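PDB 3K2V: putative D-arabinose 5-phosphate isomerase, which probably interconverts D-arabinose 5-phosphate and D-ribulose 5-phosphate, and is represented here by its CBS-domain pair, which binds a cytidine 5'-monophosphate-linked 3-deoxyoctulosonic acid. Local coordinates for residues G23-L26 with L27-V30; L45-T48 with L49-L53; G111-A114 with V115-L118. All coordinates share one frame; numbering follows the deposited sequence.

Contact 1 of 3, residues G23-L26 with L27-V30; sequences GRKL and LLRV
The peptide carbonyls of Arg24 and Lys25 are the flat groups that meet Leu27 and Leu28, and each is approached over a face. Leu27 N donates to Arg24 O at 3.1 Å from 67° out of the carbonyl plane. One residue on, Leu28 N stands in the same way above the Lys25 carbonyl, 61° out of its plane, and its N-H points straighter at the oxygen, with an N-H...O angle of 161°. Aliphatic carbon lies beside these oxygens: Leu28 CB is 3.4 Å from Lys25 O, and Leu27 CB is 3.6 Å from Arg24 O. A third carbonyl oxygen, Gly23 O, has Leu27 CG at 3.6 Å. The Leu28 side chain crosses that of Lys25 at a slant, its CD1 touching Lys25 CG at 3.6 Å. Lys25 bends at chi2, and its NZ is hydrogen-bonded to the backbone oxygen of Asp145. The Leu26 side chain packs on Val115 of helix 114-124. The bond from Leu28 N to Lys25 O closes a type I beta turn, through which the chain leaves helix 21-25 for the loop that runs beside the start of helix 114-124.

Contact 2 of 3, residues L45-T48 with L49-L53; sequences LQAT and LRDAL
Thr48 and Asp51 carry most of this contact, each side chain bonding to the backbone N-H of the other. Thr48 OG1 sits between its own backbone N and carbonyl carbon (chi1 66°), the position from which it faces the first turn of the helix and accepts from Asp51 N at 2.9 Å, along a nearly straight N-H...O line of 169°. In return Asp51 folds its carboxylate back over Thr48. There OD2 accepts from Thr48 N at 3.0 Å, with the donor 49° above the carboxylate plane. The same OD2 lies 3.9 Å from Ala47 CB, which flanks the box. A water bridges the two side chains, donating to Asp51 OD1 at 2.8 Å and bonded to Thr48 OG1 at 2.7 Å, so that the hydroxyl oxygen has two partners. Behind the side chains the first helical backbone bond runs from Ala52 N to Thr48 O, 3.0 Å. Leu49 points away from this polar end: its side chain packs on Ile97 and Phe77 of the same chain and on Phe86 of the second subunit, while Arg50 makes a salt bridge with Asp87 of that subunit. A carboxylate at the N-terminus probably also interacts favourably with the positive end of the helix dipole. This reciprocal pairing of the N-cap threonine with the acid three residues on is a capping box, here starting helix 49-59 of the first CBS domain.

Contact 3 of 3, residues G111-A114 with V115-L118; sequences GTLA and VDAL
Leu113 O is gripped by two backbone N-H groups of the helix that follows. The sound bond comes from Ala117 N at 3.0 Å, nearly along the C=O axis; Asp116 N lies equally close, but its N-H is bent to 123° and the bond is weak. The next helical bond, Leu118 N to Ala114 O, measures 2.9 Å. Leu113 is the N-cap residue, yet its side chain has no acceptor to offer, and a water does the joining between its backbone and the acid three residues ahead. This water accepts from Leu113 N at 2.9 Å and donates to Asp116 OD2 at 2.6 Å, so the carboxylate reaches the N-cap N-H through a water and not directly. A chi1 of -66° sets Asp116 CG anti to the carbonyl carbon, which brings the carboxylate to the water. Its CB also meets the methyl of Thr112: CG2 is anti to the threonine N, which points it at the helix, 3.9 Å from Asp116 CB. Thr112 OG1 turns instead to the backbone oxygen of Arg109. On the flank of the turn Leu113 CB rests 4.0 Å from Val115 CG1. Ala114, Ala117 and Leu118 form the buried side: Ala114 and Leu118 pack against Leu146 of helix 143-146, Ala117 packs against Val30, and Leu118 also touches Leu147 of the second subunit. Together this is the N-terminus of helix 114-124 in the second CBS domain, its first turn closed by backbone bonds and its N-cap amide linked by water to an acidic side chain.

Contacts 1 and 3 are neighbours, with centres about 7 Å apart. Two probable backbone hydrogen bonds join them, Leu28 O to Ala114 N at 2.7 Å and Val30 N to Thr112 O at 2.8 Å, so the turn after helix 21-25 lies directly against the start of helix 114-124. Contact 2 starts a helix in a different CBS domain from contact 3, on the opposite side of the chain's centre, its centre about 34 Å from that of contact 1 and about 30 Å from that of contact 3. None of the three borders a bound nucleotide sugar closely: a CMP-linked sugar acid lies about 13 Å from the Lys25 side chain, about 12 Å from that of Leu49 and about 10 Å from that of Ala117.

Contact 1 of 3, residues G23-L26 with L27-V30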
ATOM      1  N   GLY A  23     -16.740  12.952   7.768  1.00 39.31           N
ATOM      2  CA  GLY A  23     -17.701  12.352   8.696  1.00 38.53           C
ATOM      3  C   GLY A  23     -18.971  11.834   8.028  1.00 37.89           C
ATOM      4  O   GLY A  23     -19.446  10.734   8.352  1.00 38.14           O
ATOM      5  N   ARG A  24     -19.521  12.621   7.101  1.00 36.62           N
ATOM      6  CA  ARG A  24     -20.703  12.212   6.336  1.00 35.54           C
ATOM      7  C   ARG A  24     -20.375  11.082   5.373  1.00 33.83           C
ATOM      8  O   ARG A  24     -21.182  10.169   5.196  1.00 32.40           O
ATOM      9  CB  ARG A  24     -21.302  13.385   5.561  1.00 35.96           C
ATOM     10  CG  ARG A  24     -22.239  14.239   6.393  1.00 37.96           C
ATOM     11  CD  ARG A  24     -22.682  15.501   5.654  1.00 41.16           C
ATOM     12  NE  ARG A  24     -22.116  16.720   6.250  1.00 44.04           N
ATOM     13  CZ  ARG A  24     -21.270  17.567   5.659  1.00 45.70           C
ATOM     14  NH1 ARG A  24     -20.851  17.378   4.407  1.00 47.02           N
ATOM     15  NH2 ARG A  24     -20.841  18.632   6.332  1.00 46.95           N
ATOM     16  N   LYS A  25     -19.193  11.130   4.758  1.00 32.07           N
ATOM     17  CA  LYS A  25     -18.821  10.066   3.835  1.00 31.11           C
ATOM     18  C   LYS A  25     -18.619   8.756   4.583  1.00 28.80           C
ATOM     19  O   LYS A  25     -18.946   7.706   4.060  1.00 28.15           O
ATOM     20  CB  LYS A  25     -17.598  10.404   2.969  1.00 32.07           C
ATOM     21  CG  LYS A  25     -17.881  10.083   1.473  1.00 34.93           C
ATOM     22  CD  LYS A  25     -16.757   9.405   0.739  1.00 37.29           C
ATOM     23  CE  LYS A  25     -17.063   9.356  -0.763  1.00 38.51           C
ATOM     24  NZ  LYS A  25     -16.095   8.460  -1.488  1.00 40.16           N
ATOM     25  N   LEU A  26     -18.142   8.825   5.824  1.00 26.77           N
ATOM     26  CA  LEU A  26     -17.955   7.615   6.631  1.00 25.81           C
ATOM     27  C   LEU A  26     -19.284   6.977   7.102  1.00 24.13           C
ATOM     28  O   LEU A  26     -19.278   5.873   7.641  1.00 23.39           O
ATOM     29  CB  LEU A  26     -17.051   7.885   7.834  1.00 26.15           C
ATOM     30  CG  LEU A  26     -15.588   8.275   7.537  1.00 26.00           C
ATOM     31  CD1 LEU A  26     -14.848   8.519   8.847  1.00 27.90           C
ATOM     32  CD2 LEU A  26     -14.890   7.218   6.702  1.00 26.94           C
ATOM     33  N   LEU A  27     -20.406   7.658   6.895  1.00 22.81           N
ATOM     34  CA  LEU A  27     -21.722   7.086   7.241  1.00 22.56           C
ATOM     35  C   LEU A  27     -22.375   6.420   6.027  1.00 21.47           C
ATOM     36  O   LEU A  27     -23.426   5.832   6.148  1.00 20.80           O
ATOM     37  CB  LEU A  27     -22.649   8.148   7.845  1.00 22.99           C
ATOM     38  CG  LEU A  27     -22.222   8.675   9.216  1.00 24.85           C
ATOM     39  CD1 LEU A  27     -23.260   9.661   9.738  1.00 26.16           C
ATOM     40  CD2 LEU A  27     -21.995   7.524  10.202  1.00 27.34           C
ATOM     41  N   LEU A  28     -21.722   6.464   4.869  1.00 21.34           N
ATOM     42  CA  LEU A  28     -22.252   5.797   3.678  1.00 21.25           C
ATOM     43  C   LEU A  28     -21.993   4.291   3.723  1.00 19.70           C
ATOM     44  O   LEU A  28     -21.027   3.818   4.346  1.00 18.91           O
ATOM     45  CB  LEU A  28     -21.622   6.369   2.409  1.00 21.76           C
ATOM     46  CG  LEU A  28     -21.858   7.855   2.110  1.00 23.45           C
ATOM     47  CD1 LEU A  28     -20.978   8.251   0.909  1.00 25.42           C
ATOM     48  CD2 LEU A  28     -23.326   8.151   1.876  1.00 24.39           C
ATOM     49  N   ARG A  29     -22.851   3.553   3.028  1.00 18.45           N
ATOM     50  CA  ARG A  29     -22.652   2.127   2.813  1.00 17.76           C
ATOM     51  C   ARG A  29     -21.569   1.928   1.751  1.00 17.13           C
ATOM     52  O   ARG A  29     -21.563   2.624   0.726  1.00 16.88           O
ATOM     53  CB  ARG A  29     -23.961   1.461   2.355  1.00 17.12           C
ATOM     54  CG  ARG A  29     -25.021   1.467   3.423  1.00 18.58           C
ATOM     55  CD  ARG A  29     -26.360   0.966   2.925  1.00 20.15           C
ATOM     56  NE  ARG A  29     -26.967   1.836   1.928  1.00 20.49           N
ATOM     57  CZ  ARG A  29     -27.684   2.928   2.189  1.00 21.65           C
ATOM     58  NH1 ARG A  29     -28.191   3.606   1.180  1.00 24.12           N
ATOM     59  NH2 ARG A  29     -27.903   3.352   3.433  1.00 21.38           N
ATOM     60  N   VAL A  30     -20.687   0.960   1.967  1.00 17.08           N
ATOM     61  CA  VAL A  30     -19.613   0.689   1.002  1.00 17.19           C
ATOM     62  C   VAL A  30     -20.155   0.355  -0.406  1.00 17.88           C
ATOM     63  O   VAL A  30     -19.513   0.657  -1.412  1.00 17.21           O
ATOM     64  CB  VAL A  30     -18.591  -0.349   1.496  1.00 17.24           C
ATOM     65  CG1 VAL A  30     -17.857   0.183   2.730  1.00 16.92           C
ATOM     66  CG2 VAL A  30     -19.233  -1.708   1.788  1.00 17.29           C
TER

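Contact 2 of 3, residues L45-T48 with L49-L53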
ATOM      1  N   LEU A  45      -7.730 -18.400 -11.719  1.00 18.32           N
ATOM      2  CA  LEU A  45      -6.887 -19.318 -10.970  1.00 19.45           C
ATOM      3  C   LEU A  45      -5.671 -19.784 -11.765  1.00 19.47           C
ATOM      4  O   LEU A  45      -4.647 -20.091 -11.161  1.00 20.46           O
ATOM      5  CB  LEU A  45      -7.683 -20.541 -10.498  1.00 20.04           C
ATOM      6  CG  LEU A  45      -6.949 -21.510  -9.551  1.00 22.27           C
ATOM      7  CD1 LEU A  45      -6.590 -20.780  -8.264  1.00 23.20           C
ATOM      8  CD2 LEU A  45      -7.819 -22.739  -9.270  1.00 24.35           C
ATOM      9  N   GLN A  46      -5.749 -19.807 -13.098  1.00 18.55           N
ATOM     10  CA  GLN A  46      -4.596 -20.211 -13.913  1.00 19.40           C
ATOM     11  C   GLN A  46      -3.698 -19.034 -14.342  1.00 17.95           C
ATOM     12  O   GLN A  46      -2.785 -19.228 -15.124  1.00 17.69           O
ATOM     13  CB  GLN A  46      -5.039 -20.988 -15.177  1.00 20.17           C
ATOM     14  CG  GLN A  46      -6.135 -22.043 -14.958  1.00 25.79           C
ATOM     15  CD  GLN A  46      -5.864 -22.943 -13.771  1.00 29.91           C
ATOM     16  OE1 GLN A  46      -4.736 -23.383 -13.562  1.00 35.21           O
ATOM     17  NE2 GLN A  46      -6.902 -23.215 -12.981  1.00 34.55           N
ATOM     18  N   ALA A  47      -3.944 -17.831 -13.839  1.00 16.35           N
ATOM     19  CA  ALA A  47      -3.130 -16.668 -14.229  1.00 16.18           C
ATOM     20  C   ALA A  47      -1.683 -16.827 -13.769  1.00 15.15           C
ATOM     21  O   ALA A  47      -1.414 -17.450 -12.749  1.00 14.84           O
ATOM     22  CB  ALA A  47      -3.696 -15.394 -13.651  1.00 14.86           C
ATOM     23  N   THR A  48      -0.761 -16.251 -14.527  1.00 14.87           N
ATOM     24  CA  THR A  48       0.622 -16.167 -14.101  1.00 14.64           C
ATOM     25  C   THR A  48       0.743 -15.012 -13.115  1.00 14.22           C
ATOM     26  O   THR A  48      -0.137 -14.136 -13.037  1.00 14.04           O
ATOM     27  CB  THR A  48       1.584 -15.922 -15.274  1.00 14.37           C
ATOM     28  OG1 THR A  48       1.329 -14.615 -15.813  1.00 14.39           O
ATOM     29  CG2 THR A  48       1.434 -16.997 -16.348  1.00 16.16           C
ATOM     30  N   LEU A  49       1.822 -15.006 -12.351  1.00 13.42           N
ATOM     31  CA  LEU A  49       2.117 -13.872 -11.489  1.00 13.74           C
ATOM     32  C   LEU A  49       2.226 -12.585 -12.305  1.00 14.54           C
ATOM     33  O   LEU A  49       1.739 -11.561 -11.854  1.00 14.56           O
ATOM     34  CB  LEU A  49       3.413 -14.089 -10.719  1.00 13.56           C
ATOM     35  CG  LEU A  49       3.971 -12.949  -9.875  1.00 14.35           C
ATOM     36  CD1 LEU A  49       2.933 -12.376  -8.864  1.00 14.13           C
ATOM     37  CD2 LEU A  49       5.250 -13.437  -9.171  1.00 16.76           C
ATOM     38  N   ARG A  50       2.876 -12.635 -13.478  1.00 14.55           N
ATOM     39  CA  ARG A  50       2.977 -11.441 -14.331  1.00 15.55           C
ATOM     40  C   ARG A  50       1.599 -10.934 -14.769  1.00 15.09           C
ATOM     41  O   ARG A  50       1.369  -9.740 -14.745  1.00 14.78           O
ATOM     42  CB  ARG A  50       3.847 -11.656 -15.592  1.00 15.32           C
ATOM     43  CG  ARG A  50       5.308 -11.981 -15.343  1.00 19.99           C
ATOM     44  CD  ARG A  50       6.197 -10.789 -15.014  1.00 22.95           C
ATOM     45  NE  ARG A  50       6.217  -9.712 -16.008  1.00 22.35           N
ATOM     46  CZ  ARG A  50       6.959  -9.649 -17.107  1.00 24.94           C
ATOM     47  NH1 ARG A  50       7.768 -10.612 -17.459  1.00 26.96           N
ATOM     48  NH2 ARG A  50       6.865  -8.584 -17.884  1.00 27.04           N
ATOM     49  N   ASP A  51       0.693 -11.838 -15.149  1.00 15.10           N
ATOM     50  CA  ASP A  51      -0.704 -11.475 -15.405  1.00 15.70           C
ATOM     51  C   ASP A  51      -1.318 -10.743 -14.218  1.00 15.45           C
ATOM     52  O   ASP A  51      -2.074  -9.777 -14.398  1.00 15.17           O
ATOM     53  CB  ASP A  51      -1.610 -12.682 -15.633  1.00 16.10           C
ATOM     54  CG  ASP A  51      -1.292 -13.475 -16.889  1.00 20.62           C
ATOM     55  OD1 ASP A  51      -0.656 -12.926 -17.841  1.00 23.72           O
ATOM     56  OD2 ASP A  51      -1.714 -14.686 -16.918  1.00 21.51           O
ATOM     57  N   ALA A  52      -1.085 -11.254 -13.010  1.00 14.78           N
ATOM     58  CA  ALA A  52      -1.645 -10.639 -11.811  1.00 15.09           C
ATOM     59  C   ALA A  52      -1.070  -9.247 -11.595  1.00 15.32           C
ATOM     60  O   ALA A  52      -1.798  -8.318 -11.245  1.00 15.35           O
ATOM     61  CB  ALA A  52      -1.426 -11.549 -10.533  1.00 14.73           C
ATOM     62  N   LEU A  53       0.228  -9.087 -11.816  1.00 14.94           N
ATOM     63  CA  LEU A  53       0.851  -7.772 -11.651  1.00 15.00           C
ATOM     64  C   LEU A  53       0.319  -6.738 -12.639  1.00 15.23           C
ATOM     65  O   LEU A  53       0.103  -5.589 -12.264  1.00 14.42           O
ATOM     66  CB  LEU A  53       2.374  -7.867 -11.758  1.00 14.93           C
ATOM     67  CG  LEU A  53       3.035  -8.731 -10.704  1.00 15.40           C
ATOM     68  CD1 LEU A  53       4.583  -8.672 -10.897  1.00 16.55           C
ATOM     69  CD2 LEU A  53       2.671  -8.324  -9.254  1.00 14.27           C
TER
HETATM   70  O   HOH W   1       1.945 -13.953 -18.315  1.00 27.48           O

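Contact 3 of 3, residues G111-A114 with V115-L118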
ATOM      1  N   GLY A 111     -23.554  -3.628   2.790  1.00 15.88           N
ATOM      2  CA  GLY A 111     -24.193  -2.661   3.676  1.00 16.28           C
ATOM      3  C   GLY A 111     -23.301  -2.123   4.775  1.00 16.71           C
ATOM      4  O   GLY A 111     -23.711  -1.235   5.517  1.00 17.22           O
ATOM      5  N   THR A 112     -22.069  -2.617   4.865  1.00 16.37           N
ATOM      6  CA  THR A 112     -21.124  -2.127   5.857  1.00 16.98           C
ATOM      7  C   THR A 112     -20.899  -0.630   5.672  1.00 17.04           C
ATOM      8  O   THR A 112     -20.736  -0.158   4.545  1.00 16.44           O
ATOM      9  CB  THR A 112     -19.794  -2.858   5.746  1.00 16.95           C
ATOM     10  OG1 THR A 112     -20.034  -4.267   5.781  1.00 18.07           O
ATOM     11  CG2 THR A 112     -18.811  -2.443   6.892  1.00 17.64           C
ATOM     12  N   LEU A 113     -20.922   0.111   6.781  1.00 17.03           N
ATOM     13  CA  LEU A 113     -20.663   1.548   6.753  1.00 17.72           C
ATOM     14  C   LEU A 113     -19.185   1.792   6.496  1.00 17.46           C
ATOM     15  O   LEU A 113     -18.332   0.999   6.915  1.00 18.05           O
ATOM     16  CB  LEU A 113     -21.101   2.229   8.072  1.00 17.71           C
ATOM     17  CG  LEU A 113     -22.580   2.129   8.439  1.00 20.09           C
ATOM     18  CD1 LEU A 113     -22.857   2.966   9.695  1.00 20.18           C
ATOM     19  CD2 LEU A 113     -23.496   2.553   7.280  1.00 18.60           C
ATOM     20  N   ALA A 114     -18.883   2.873   5.780  1.00 17.68           N
ATOM     21  CA  ALA A 114     -17.493   3.232   5.486  1.00 18.01           C
ATOM     22  C   ALA A 114     -16.681   3.340   6.772  1.00 17.94           C
ATOM     23  O   ALA A 114     -15.525   2.918   6.799  1.00 17.34           O
ATOM     24  CB  ALA A 114     -17.415   4.519   4.682  1.00 17.98           C
ATOM     25  N   VAL A 115     -17.282   3.859   7.848  1.00 17.83           N
ATOM     26  CA  VAL A 115     -16.549   3.965   9.127  1.00 18.39           C
ATOM     27  C   VAL A 115     -16.116   2.595   9.673  1.00 18.59           C
ATOM     28  O   VAL A 115     -15.016   2.448  10.220  1.00 18.22           O
ATOM     29  CB  VAL A 115     -17.317   4.754  10.215  1.00 18.57           C
ATOM     30  CG1 VAL A 115     -18.584   4.025  10.675  1.00 19.33           C
ATOM     31  CG2 VAL A 115     -16.374   5.043  11.405  1.00 18.32           C
ATOM     32  N   ASP A 116     -16.972   1.593   9.511  1.00 18.35           N
ATOM     33  CA  ASP A 116     -16.640   0.263   9.996  1.00 19.10           C
ATOM     34  C   ASP A 116     -15.645  -0.427   9.077  1.00 18.60           C
ATOM     35  O   ASP A 116     -14.797  -1.167   9.549  1.00 19.69           O
ATOM     36  CB  ASP A 116     -17.906  -0.554  10.217  1.00 19.22           C
ATOM     37  CG  ASP A 116     -18.761   0.023  11.355  1.00 22.47           C
ATOM     38  OD1 ASP A 116     -18.158   0.372  12.390  1.00 26.02           O
ATOM     39  OD2 ASP A 116     -19.999   0.150  11.216  1.00 23.44           O
ATOM     40  N   ALA A 117     -15.705  -0.136   7.783  1.00 18.08           N
ATOM     41  CA  ALA A 117     -14.687  -0.609   6.843  1.00 18.59           C
ATOM     42  C   ALA A 117     -13.318  -0.013   7.206  1.00 18.25           C
ATOM     43  O   ALA A 117     -12.296  -0.699   7.228  1.00 18.33           O
ATOM     44  CB  ALA A 117     -15.080  -0.250   5.420  1.00 17.27           C
ATOM     45  N   LEU A 118     -13.304   1.271   7.544  1.00 18.76           N
ATOM     46  CA  LEU A 118     -12.049   1.926   7.938  1.00 19.24           C
ATOM     47  C   LEU A 118     -11.476   1.277   9.192  1.00 19.23           C
ATOM     48  O   LEU A 118     -10.268   1.007   9.270  1.00 18.84           O
ATOM     49  CB  LEU A 118     -12.302   3.412   8.167  1.00 19.71           C
ATOM     50  CG  LEU A 118     -11.134   4.271   8.663  1.00 21.41           C
ATOM     51  CD1 LEU A 118     -10.035   4.303   7.609  1.00 24.31           C
ATOM     52  CD2 LEU A 118     -11.676   5.656   8.987  1.00 22.83           C
TER
HETATM   53  O   HOH W   2     -21.360  -1.154   9.364  1.00 19.57           O